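Local coordinates for carbohydrate deacetylase Agd3 (Neosartorya fumigata, PDB 6NWZ), which probably removes acetyl groups from the exopolysaccharide galactosaminogalactan as a metal-dependent carbohydrate de-N-acetylase, and is required for biofilm formation by the fungus, at residues 160-165 and 582-587; 261-266 and 499-504; 623-628 and 675-680. All blocks are in the same frame, centred on the assembly; numbering follows the deposited sequence.

Interaction 1 of 3, residues 160-165 and 582-587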
loop_
_atom_site.group_PDB
_atom_site.type_symbol
_atom_site.label_atom_id
_atom_site.label_comp_id
_atom_site.label_asym_id
_atom_site.label_seq_id
_atom_site.Cartn_x
_atom_site.Cartn_y
_atom_site.Cartn_z
ATOM N N THR A 160 4.286 -17.113 13.172
ATOM C CA THR A 160 5.462 -17.412 13.976
ATOM C C THR A 160 6.465 -18.250 13.189
ATOM O O THR A 160 6.091 -19.138 12.418
ATOM C CB THR A 160 5.041 -18.153 15.249
ATOM O OG1 THR A 160 3.888 -17.513 15.816
ATOM C CG2 THR A 160 6.161 -18.158 16.273
ATOM N N GLY A 161 7.750 -17.957 13.387
ATOM C CA GLY A 161 8.818 -18.747 12.815
ATOM C C GLY A 161 9.244 -18.358 11.417
ATOM O O GLY A 161 10.269 -18.861 10.938
ATOM N N ALA A 162 8.499 -17.489 10.743
ATOM C CA ALA A 162 8.861 -17.090 9.389
ATOM C C ALA A 162 10.041 -16.130 9.442
ATOM O O ALA A 162 9.977 -15.099 10.120
ATOM C CB ALA A 162 7.666 -16.447 8.690
ATOM N N THR A 163 11.116 -16.469 8.733
ATOM C CA THR A 163 12.347 -15.693 8.814
ATOM C C THR A 163 12.295 -14.485 7.888
ATOM O O THR A 163 11.758 -14.554 6.778
ATOM C CB THR A 163 13.558 -16.561 8.461
ATOM O OG1 THR A 163 13.314 -17.241 7.226
ATOM C CG2 THR A 163 13.835 -17.581 9.555
ATOM N N VAL A 164 12.860 -13.372 8.360
ATOM C CA VAL A 164 13.029 -12.156 7.579
ATOM C C VAL A 164 14.492 -11.727 7.667
ATOM O O VAL A 164 15.271 -12.249 8.465
ATOM C CB VAL A 164 12.100 -11.014 8.043
ATOM C CG1 VAL A 164 10.635 -11.387 7.820
ATOM C CG2 VAL A 164 12.367 -10.666 9.499
ATOM N N SER A 165 14.853 -10.757 6.833
ATOM C CA SER A 165 16.241 -10.341 6.695
ATOM C C SER A 165 16.549 -9.141 7.581
ATOM O O SER A 165 15.740 -8.220 7.703
ATOM C CB SER A 165 16.553 -9.992 5.240
ATOM O OG SER A 165 17.854 -9.447 5.125
ATOM N N VAL A 582 1.660 -14.228 2.142
ATOM C CA VAL A 582 1.001 -15.265 2.929
ATOM C C VAL A 582 1.998 -15.966 3.849
ATOM O O VAL A 582 1.628 -16.454 4.924
ATOM C CB VAL A 582 0.274 -16.249 1.991
ATOM C CG1 VAL A 582 -0.161 -17.485 2.740
ATOM C CG2 VAL A 582 -0.941 -15.573 1.366
ATOM N N ARG A 583 3.279 -15.998 3.471
ATOM C CA ARG A 583 4.287 -16.605 4.334
ATOM C C ARG A 583 4.516 -15.794 5.607
ATOM O O ARG A 583 4.879 -16.363 6.644
ATOM C CB ARG A 583 5.599 -16.760 3.575
ATOM C CG ARG A 583 6.688 -17.407 4.391
ATOM C CD ARG A 583 7.984 -17.462 3.618
ATOM N NE ARG A 583 8.688 -16.183 3.599
ATOM C CZ ARG A 583 9.565 -15.805 4.525
ATOM N NH1 ARG A 583 9.836 -16.604 5.552
ATOM N NH2 ARG A 583 10.170 -14.631 4.428
ATOM N N LEU A 584 4.305 -14.477 5.553
ATOM C CA LEU A 584 4.583 -13.584 6.674
ATOM C C LEU A 584 3.373 -13.319 7.564
ATOM O O LEU A 584 3.513 -13.303 8.791
ATOM C CB LEU A 584 5.128 -12.250 6.156
ATOM C CG LEU A 584 6.407 -12.328 5.320
ATOM C CD1 LEU A 584 6.767 -10.958 4.788
ATOM C CD2 LEU A 584 7.555 -12.909 6.133
ATOM N N VAL A 585 2.188 -13.098 6.985
ATOM C CA VAL A 585 0.995 -12.727 7.733
ATOM C C VAL A 585 -0.170 -13.605 7.287
ATOM O O VAL A 585 -0.111 -14.285 6.261
ATOM C CB VAL A 585 0.636 -11.241 7.551
ATOM C CG1 VAL A 585 1.795 -10.351 7.971
ATOM C CG2 VAL A 585 0.269 -10.974 6.110
ATOM N N ASP A 586 -1.248 -13.579 8.075
ATOM C CA ASP A 586 -2.481 -14.266 7.708
ATOM C C ASP A 586 -3.582 -13.295 7.293
ATOM O O ASP A 586 -4.753 -13.682 7.223
ATOM C CB ASP A 586 -2.970 -15.165 8.845
ATOM C CG ASP A 586 -3.272 -14.397 10.115
ATOM O OD1 ASP A 586 -4.333 -13.737 10.183
ATOM O OD2 ASP A 586 -2.441 -14.447 11.044
ATOM N N TRP A 587 -3.232 -12.045 7.009
ATOM C CA TRP A 587 -4.226 -11.052 6.646
ATOM C C TRP A 587 -4.855 -11.385 5.295
ATOM O O TRP A 587 -4.248 -12.064 4.461
ATOM C CB TRP A 587 -3.598 -9.663 6.579
ATOM C CG TRP A 587 -2.782 -9.282 7.775
ATOM C CD1 TRP A 587 -2.841 -9.825 9.028
ATOM C CD2 TRP A 587 -1.774 -8.268 7.825
ATOM N NE1 TRP A 587 -1.931 -9.208 9.852
ATOM C CE2 TRP A 587 -1.263 -8.248 9.136
ATOM C CE3 TRP A 587 -1.254 -7.374 6.884
ATOM C CZ2 TRP A 587 -0.259 -7.370 9.529
ATOM C CZ3 TRP A 587 -0.258 -6.504 7.277
ATOM C CH2 TRP A 587 0.229 -6.508 8.587
#
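The C-terminal end of helix 569-584 meets the loop that leads into strand 164-165, with R583 and L584 touching A162, T163 and V164. R583 provides the polar grip. Both terminal nitrogens approach one backbone oxygen end-on. NH2 of R583 lies 2.8 Å from O of T163, nearly in line with the C=O bond. NH1 of R583 lies 3.1 Å from the same O of T163 and uses a lone pair in the carbonyl plane. The oxygen sits only 2° out of the guanidinium plane. The side chain runs out extended and then bends at chi3 (78°), which turns the two nitrogens toward the loop. NH2 also forms a salt bridge with E580, one turn earlier in the helix. The contact joins the CBM87 region, a carbohydrate-binding module family, to the deacetylase region. CB of A162 rests against the arginine's own backbone, 3.5 Å from O of R583. The apolar part is small: CG1 of V164 is 3.8 Å from CD2 of L584. That same CD2 lies over one face of the guanidinium, toward its rim. Y228 of helix 224-237 touches both V164 and L584.

Interaction 2 of 3, residues 261-266 and 499-504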
loop_
_atom_site.group_PDB
_atom_site.type_symbol
_atom_site.label_atom_id
_atom_site.label_comp_id
_atom_site.label_asym_id
_atom_site.label_seq_id
_atom_site.Cartn_x
_atom_site.Cartn_y
_atom_site.Cartn_z
ATOM N N THR A 261 1.705 -3.534 -28.817
ATOM C CA THR A 261 2.863 -2.848 -28.262
ATOM C C THR A 261 4.127 -3.437 -28.870
ATOM O O THR A 261 4.192 -4.639 -29.147
ATOM C CB THR A 261 2.909 -2.949 -26.720
ATOM O OG1 THR A 261 3.109 -4.306 -26.327
ATOM C CG2 THR A 261 1.607 -2.426 -26.093
ATOM N N ASP A 262 5.118 -2.579 -29.103
ATOM C CA ASP A 262 6.394 -3.019 -29.648
ATOM C C ASP A 262 7.247 -3.632 -28.542
ATOM O O ASP A 262 7.488 -3.002 -27.508
ATOM C CB ASP A 262 7.135 -1.852 -30.303
ATOM C CG ASP A 262 6.336 -1.200 -31.423
ATOM O OD1 ASP A 262 6.086 -1.868 -32.448
ATOM O OD2 ASP A 262 5.957 -0.018 -31.277
ATOM N N ILE A 263 7.703 -4.857 -28.765
ATOM C CA ILE A 263 8.488 -5.582 -27.774
ATOM C C ILE A 263 9.918 -5.053 -27.761
ATOM O O ILE A 263 10.442 -4.581 -28.778
ATOM C CB ILE A 263 8.424 -7.094 -28.072
ATOM C CG1 ILE A 263 6.965 -7.558 -28.018
ATOM C CG2 ILE A 263 9.294 -7.896 -27.108
ATOM C CD1 ILE A 263 6.241 -7.162 -26.732
ATOM N N TYR A 264 10.560 -5.125 -26.592
ATOM C CA TYR A 264 11.857 -4.492 -26.379
ATOM C C TYR A 264 13.032 -5.371 -26.813
ATOM O O TYR A 264 13.871 -4.932 -27.607
ATOM C CB TYR A 264 12.007 -4.098 -24.905
ATOM C CG TYR A 264 13.372 -3.546 -24.568
ATOM C CD1 TYR A 264 13.694 -2.226 -24.852
ATOM C CD2 TYR A 264 14.341 -4.346 -23.974
ATOM C CE1 TYR A 264 14.939 -1.717 -24.549
ATOM C CE2 TYR A 264 15.591 -3.846 -23.667
ATOM C CZ TYR A 264 15.885 -2.529 -23.958
ATOM O OH TYR A 264 17.125 -2.017 -23.657
ATOM N N TYR A 265 13.126 -6.610 -26.285
ATOM C CA TYR A 265 14.351 -7.381 -26.502
ATOM C C TYR A 265 14.457 -7.884 -27.936
ATOM O O TYR A 265 15.398 -7.482 -28.643
ATOM C CB TYR A 265 14.474 -8.508 -25.473
ATOM C CG TYR A 265 15.675 -9.391 -25.746
ATOM C CD1 TYR A 265 16.965 -8.875 -25.704
ATOM C CD2 TYR A 265 15.520 -10.734 -26.067
ATOM C CE1 TYR A 265 18.066 -9.669 -25.963
ATOM C CE2 TYR A 265 16.617 -11.539 -26.328
ATOM C CZ TYR A 265 17.888 -10.998 -26.274
ATOM O OH TYR A 265 19.000 -11.768 -26.528
ATOM N N PRO A 266 13.557 -8.748 -28.442
ATOM C CA PRO A 266 13.623 -9.049 -29.875
ATOM C C PRO A 266 13.142 -7.840 -30.657
ATOM O O PRO A 266 11.967 -7.761 -31.031
ATOM C CB PRO A 266 12.695 -10.263 -30.039
ATOM C CG PRO A 266 12.378 -10.727 -28.636
ATOM C CD PRO A 266 12.448 -9.483 -27.807
ATOM N N ASN A 499 6.783 -2.855 -22.247
ATOM C CA ASN A 499 7.038 -3.313 -23.606
ATOM C C ASN A 499 7.738 -4.667 -23.611
ATOM O O ASN A 499 8.575 -4.951 -24.472
ATOM C CB ASN A 499 7.853 -2.278 -24.378
ATOM C CG ASN A 499 9.158 -1.921 -23.686
ATOM O OD1 ASN A 499 9.315 -2.129 -22.484
ATOM N ND2 ASN A 499 10.102 -1.373 -24.446
ATOM N N CYS A 500 7.391 -5.521 -22.649
ATOM C CA CYS A 500 8.013 -6.828 -22.514
ATOM C C CYS A 500 6.960 -7.914 -22.377
ATOM O O CYS A 500 5.928 -7.716 -21.727
ATOM C CB CYS A 500 8.956 -6.865 -21.321
ATOM S SG CYS A 500 10.596 -6.261 -21.726
ATOM N N ASP A 501 7.241 -9.070 -22.986
ATOM C CA ASP A 501 6.327 -10.201 -22.976
ATOM C C ASP A 501 6.977 -11.511 -22.547
ATOM O O ASP A 501 6.287 -12.536 -22.502
ATOM C CB ASP A 501 5.696 -10.381 -24.367
ATOM C CG ASP A 501 6.731 -10.632 -25.449
ATOM O OD1 ASP A 501 7.911 -10.284 -25.240
ATOM O OD2 ASP A 501 6.367 -11.175 -26.512
ATOM N N THR A 502 8.268 -11.515 -22.237
ATOM C CA THR A 502 8.989 -12.711 -21.825
ATOM C C THR A 502 9.901 -12.361 -20.661
ATOM O O THR A 502 10.241 -11.190 -20.461
ATOM C CB THR A 502 9.832 -13.293 -22.969
ATOM O OG1 THR A 502 10.837 -12.343 -23.348
ATOM C CG2 THR A 502 8.962 -13.628 -24.172
ATOM N N PRO A 503 10.313 -13.358 -19.868
ATOM C CA PRO A 503 11.333 -13.083 -18.840
ATOM C C PRO A 503 12.619 -12.513 -19.415
ATOM O O PRO A 503 13.196 -11.588 -18.829
ATOM C CB PRO A 503 11.555 -14.460 -18.197
ATOM C CG PRO A 503 10.270 -15.178 -18.414
ATOM C CD PRO A 503 9.784 -14.730 -19.764
ATOM N N ALA A 504 13.077 -13.039 -20.555
ATOM C CA ALA A 504 14.290 -12.525 -21.187
ATOM C C ALA A 504 14.177 -11.036 -21.484
ATOM O O ALA A 504 15.145 -10.288 -21.313
ATOM C CB ALA A 504 14.577 -13.298 -22.474
#
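I263 and Y264 meet N499, C500 and D501 in the deacetylase domain. Strand 261-262, paired antiparallel with 270-271, and the turn after it here meet the loop leading into helix 503-513. The first segment follows strand 252-257, which carries the zinc ligands D255 and D256. The second follows strand 487-492, which runs parallel to it in the same sheet, with strand 542-546 between them. Both segments therefore lie beyond the C-terminal ends of parallel strands. The side chain of N499 is about 7 Å from that of the zinc ligand H546.

The polar link is between backbones. N of Y264 gives a weak hydrogen bond to O of N499, at 2.9 Å with an N-H...O angle of 128°. CA of I263 adds a CA-H...O contact to O of N499 at 3.4 Å. One carbonyl oxygen thus meets two successive residues of 261-266. Close by, CB of N499 lies 3.2 Å from O of D262.

I263 packs against D501, and the two side chains cross at about a right angle. CD1 of I263 lies 3.7 Å from CG of D501. CG2 of I263, held anti to the backbone N while CG1 sits at chi1 -60°, comes 3.3 Å from OD1 of D501. The carboxylate is thus lined by aliphatic carbon on this side, while OD2 forms a salt bridge with R551.

The hydroxyl of Y264 is hydrogen-bonded to D512 in helix 503-513. T502 is the N-cap of that helix, and its OG1 is bonded to N of C505. C500 forms a disulfide with C505 in the first turn of the helix. The tyrosine packs beside that bridge, with CB of Y264 4.1 Å from SG of C500.

Interaction 3 of 3, residues 623-628 and 675-680. With MAN (alpha-D-mannopyranose), chain E.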
loop_
_atom_site.group_PDB
_atom_site.type_symbol
_atom_site.label_atom_id
_atom_site.label_comp_id
_atom_site.label_asym_id
_atom_site.label_seq_id
_atom_site.Cartn_x
_atom_site.Cartn_y
_atom_site.Cartn_z
ATOM N N ILE A 623 -10.081 -2.825 30.970
ATOM C CA ILE A 623 -10.685 -1.920 29.997
ATOM C C ILE A 623 -12.093 -2.414 29.692
ATOM O O ILE A 623 -12.282 -3.567 29.293
ATOM C CB ILE A 623 -9.840 -1.836 28.718
ATOM C CG1 ILE A 623 -8.483 -1.205 29.020
ATOM C CG2 ILE A 623 -10.567 -1.042 27.645
ATOM C CD1 ILE A 623 -7.575 -1.134 27.823
ATOM N N THR A 624 -13.085 -1.539 29.874
ATOM C CA THR A 624 -14.481 -1.938 29.753
ATOM C C THR A 624 -15.245 -1.252 28.630
ATOM O O THR A 624 -16.283 -1.780 28.214
ATOM C CB THR A 624 -15.228 -1.679 31.072
ATOM O OG1 THR A 624 -15.149 -0.288 31.407
ATOM C CG2 THR A 624 -14.618 -2.500 32.193
ATOM N N ALA A 625 -14.774 -0.112 28.130
ATOM C CA ALA A 625 -15.515 0.628 27.119
ATOM C C ALA A 625 -14.578 1.589 26.403
ATOM O O ALA A 625 -13.472 1.872 26.869
ATOM C CB ALA A 625 -16.693 1.392 27.733
ATOM N N VAL A 626 -15.046 2.088 25.254
ATOM C CA VAL A 626 -14.332 3.085 24.466
ATOM C C VAL A 626 -15.324 4.142 23.998
ATOM O O VAL A 626 -16.527 3.898 23.900
ATOM C CB VAL A 626 -13.600 2.472 23.250
ATOM C CG1 VAL A 626 -12.468 1.578 23.708
ATOM C CG2 VAL A 626 -14.574 1.693 22.383
ATOM N N THR A 627 -14.798 5.331 23.702
ATOM C CA THR A 627 -15.599 6.454 23.231
ATOM C C THR A 627 -14.909 7.096 22.038
ATOM O O THR A 627 -13.721 7.426 22.105
ATOM C CB THR A 627 -15.817 7.496 24.336
ATOM O OG1 THR A 627 -16.548 6.902 25.416
ATOM C CG2 THR A 627 -16.591 8.695 23.804
ATOM N N VAL A 628 -15.658 7.269 20.952
ATOM C CA VAL A 628 -15.157 7.868 19.722
ATOM C C VAL A 628 -15.519 9.344 19.722
ATOM O O VAL A 628 -16.667 9.708 20.005
ATOM C CB VAL A 628 -15.742 7.172 18.483
ATOM C CG1 VAL A 628 -15.213 7.820 17.220
ATOM C CG2 VAL A 628 -15.426 5.691 18.510
ATOM N N THR A 675 -20.126 5.629 22.238
ATOM C CA THR A 675 -19.454 4.780 23.213
ATOM C C THR A 675 -19.858 3.325 23.007
ATOM O O THR A 675 -21.037 3.020 22.804
ATOM C CB THR A 675 -19.777 5.224 24.647
ATOM O OG1 THR A 675 -19.177 6.502 24.892
ATOM C CG2 THR A 675 -19.249 4.223 25.661
ATOM N N PHE A 676 -18.870 2.433 23.054
ATOM C CA PHE A 676 -19.074 0.999 22.900
ATOM C C PHE A 676 -18.628 0.282 24.166
ATOM O O PHE A 676 -17.583 0.606 24.738
ATOM C CB PHE A 676 -18.294 0.449 21.694
ATOM C CG PHE A 676 -18.710 1.043 20.378
ATOM C CD1 PHE A 676 -18.125 2.210 19.916
ATOM C CD2 PHE A 676 -19.684 0.433 19.604
ATOM C CE1 PHE A 676 -18.508 2.760 18.707
ATOM C CE2 PHE A 676 -20.071 0.977 18.394
ATOM C CZ PHE A 676 -19.482 2.142 17.945
ATOM N N THR A 677 -19.418 -0.696 24.596
ATOM C CA THR A 677 -19.106 -1.505 25.766
ATOM C C THR A 677 -18.511 -2.835 25.325
ATOM O O THR A 677 -19.115 -3.557 24.526
ATOM C CB THR A 677 -20.357 -1.742 26.612
ATOM O OG1 THR A 677 -20.727 -0.523 27.265
ATOM C CG2 THR A 677 -20.102 -2.814 27.657
ATOM N N LEU A 678 -17.329 -3.155 25.845
ATOM C CA LEU A 678 -16.687 -4.422 25.522
ATOM C C LEU A 678 -17.471 -5.577 26.133
ATOM O O LEU A 678 -17.770 -5.572 27.330
ATOM C CB LEU A 678 -15.247 -4.433 26.032
ATOM C CG LEU A 678 -14.136 -4.012 25.071
ATOM C CD1 LEU A 678 -14.476 -2.713 24.357
ATOM C CD2 LEU A 678 -12.834 -3.875 25.835
ATOM N N SER A 679 -17.810 -6.568 25.303
ATOM C CA SER A 679 -18.527 -7.736 25.805
ATOM C C SER A 679 -17.694 -8.483 26.838
ATOM O O SER A 679 -18.182 -8.828 27.920
ATOM C CB SER A 679 -18.899 -8.659 24.646
ATOM O OG SER A 679 -17.737 -9.103 23.970
ATOM N N THR A 680 -16.433 -8.750 26.514
ATOM C CA THR A 680 -15.477 -9.307 27.463
ATOM C C THR A 680 -14.409 -8.256 27.754
ATOM O O THR A 680 -13.579 -7.962 26.877
ATOM C CB THR A 680 -14.849 -10.594 26.916
ATOM O OG1 THR A 680 -15.776 -11.682 27.051
ATOM C CG2 THR A 680 -13.581 -10.946 27.682
HETATM C C1 MAN E . -16.481 -12.001 25.829
HETATM C C2 MAN E . -17.213 -13.005 26.753
HETATM C C3 MAN E . -16.230 -14.062 27.292
HETATM C C4 MAN E . -15.452 -14.738 26.148
HETATM C C5 MAN E . -14.765 -13.681 25.266
HETATM C C6 MAN E . -14.149 -14.288 24.016
HETATM O O2 MAN E . -18.226 -13.734 26.044
HETATM O O3 MAN E . -16.886 -15.044 28.106
HETATM O O4 MAN E . -14.455 -15.607 26.679
HETATM O O5 MAN E . -15.715 -12.652 24.833
HETATM O O6 MAN E . -14.069 -13.276 23.016
#
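V626 and F676 form the hydrogen-bonded pair at the middle of two antiparallel strands, flanked by the non-hydrogen-bonded pairs A625 with T677 and T627 with T675. The strand axes come within 4.6 Å, and their directions differ by 162°. N of V626 donates to O of F676 at 3.0 Å. N of F676 returns a bond to O of V626 at 2.9 Å. Further along, N of L678 donates to O of T624 at 2.9 Å.

The packed face carries V626 and F676. CG2 of V626 sits 4.0 Å from CB of F676, and CG2 of V628 lies at the edge of the phenyl ring. V665 and V667 of strand 663-667 also touch this ring, and F643 of strand 639-643 touches V626 and L678. Near the other end, CD2 of L678 is 4.1 Å from CG2 of I623.

The opposite face is looser and more open to solvent. It carries A625, T627, T675 and T677. T627 and T675 both hold OG1 beside the backbone N (chi1 -62° and -68°), and their hydroxyls share a hydrogen bond of 2.7 Å. The chain then turns a corner at S679 and T680. There OG1 of T680 is bonded to C1 of a mannose, an O-linked sugar.

Strand 622-629 is flanked by antiparallel strands on both edges, 674-683 on one and 613-618 on the other, as the central strand of an antiparallel set that 613-618 continues to strand 22-31.

How the interactions relate
From the N terminus, residues 160-165 of the CBM87 region pair with 582-587, closing a loop of 416 intervening residues in interaction 1. Interaction 2 forms wholly within that loop: 261-266 is closed by 499-504, inside the deacetylase region. Interaction 3 comes after both and closes a short loop of 46 residues in the C-terminal domain. No two contacts cross along the chain. Interaction 1 ties the CBM87 region to the deacetylase region, while the other two each stay within one region. None of the three touch. Interactions 2 and 3 have centres 57 Å apart and lie on opposite sides of the chain's centre.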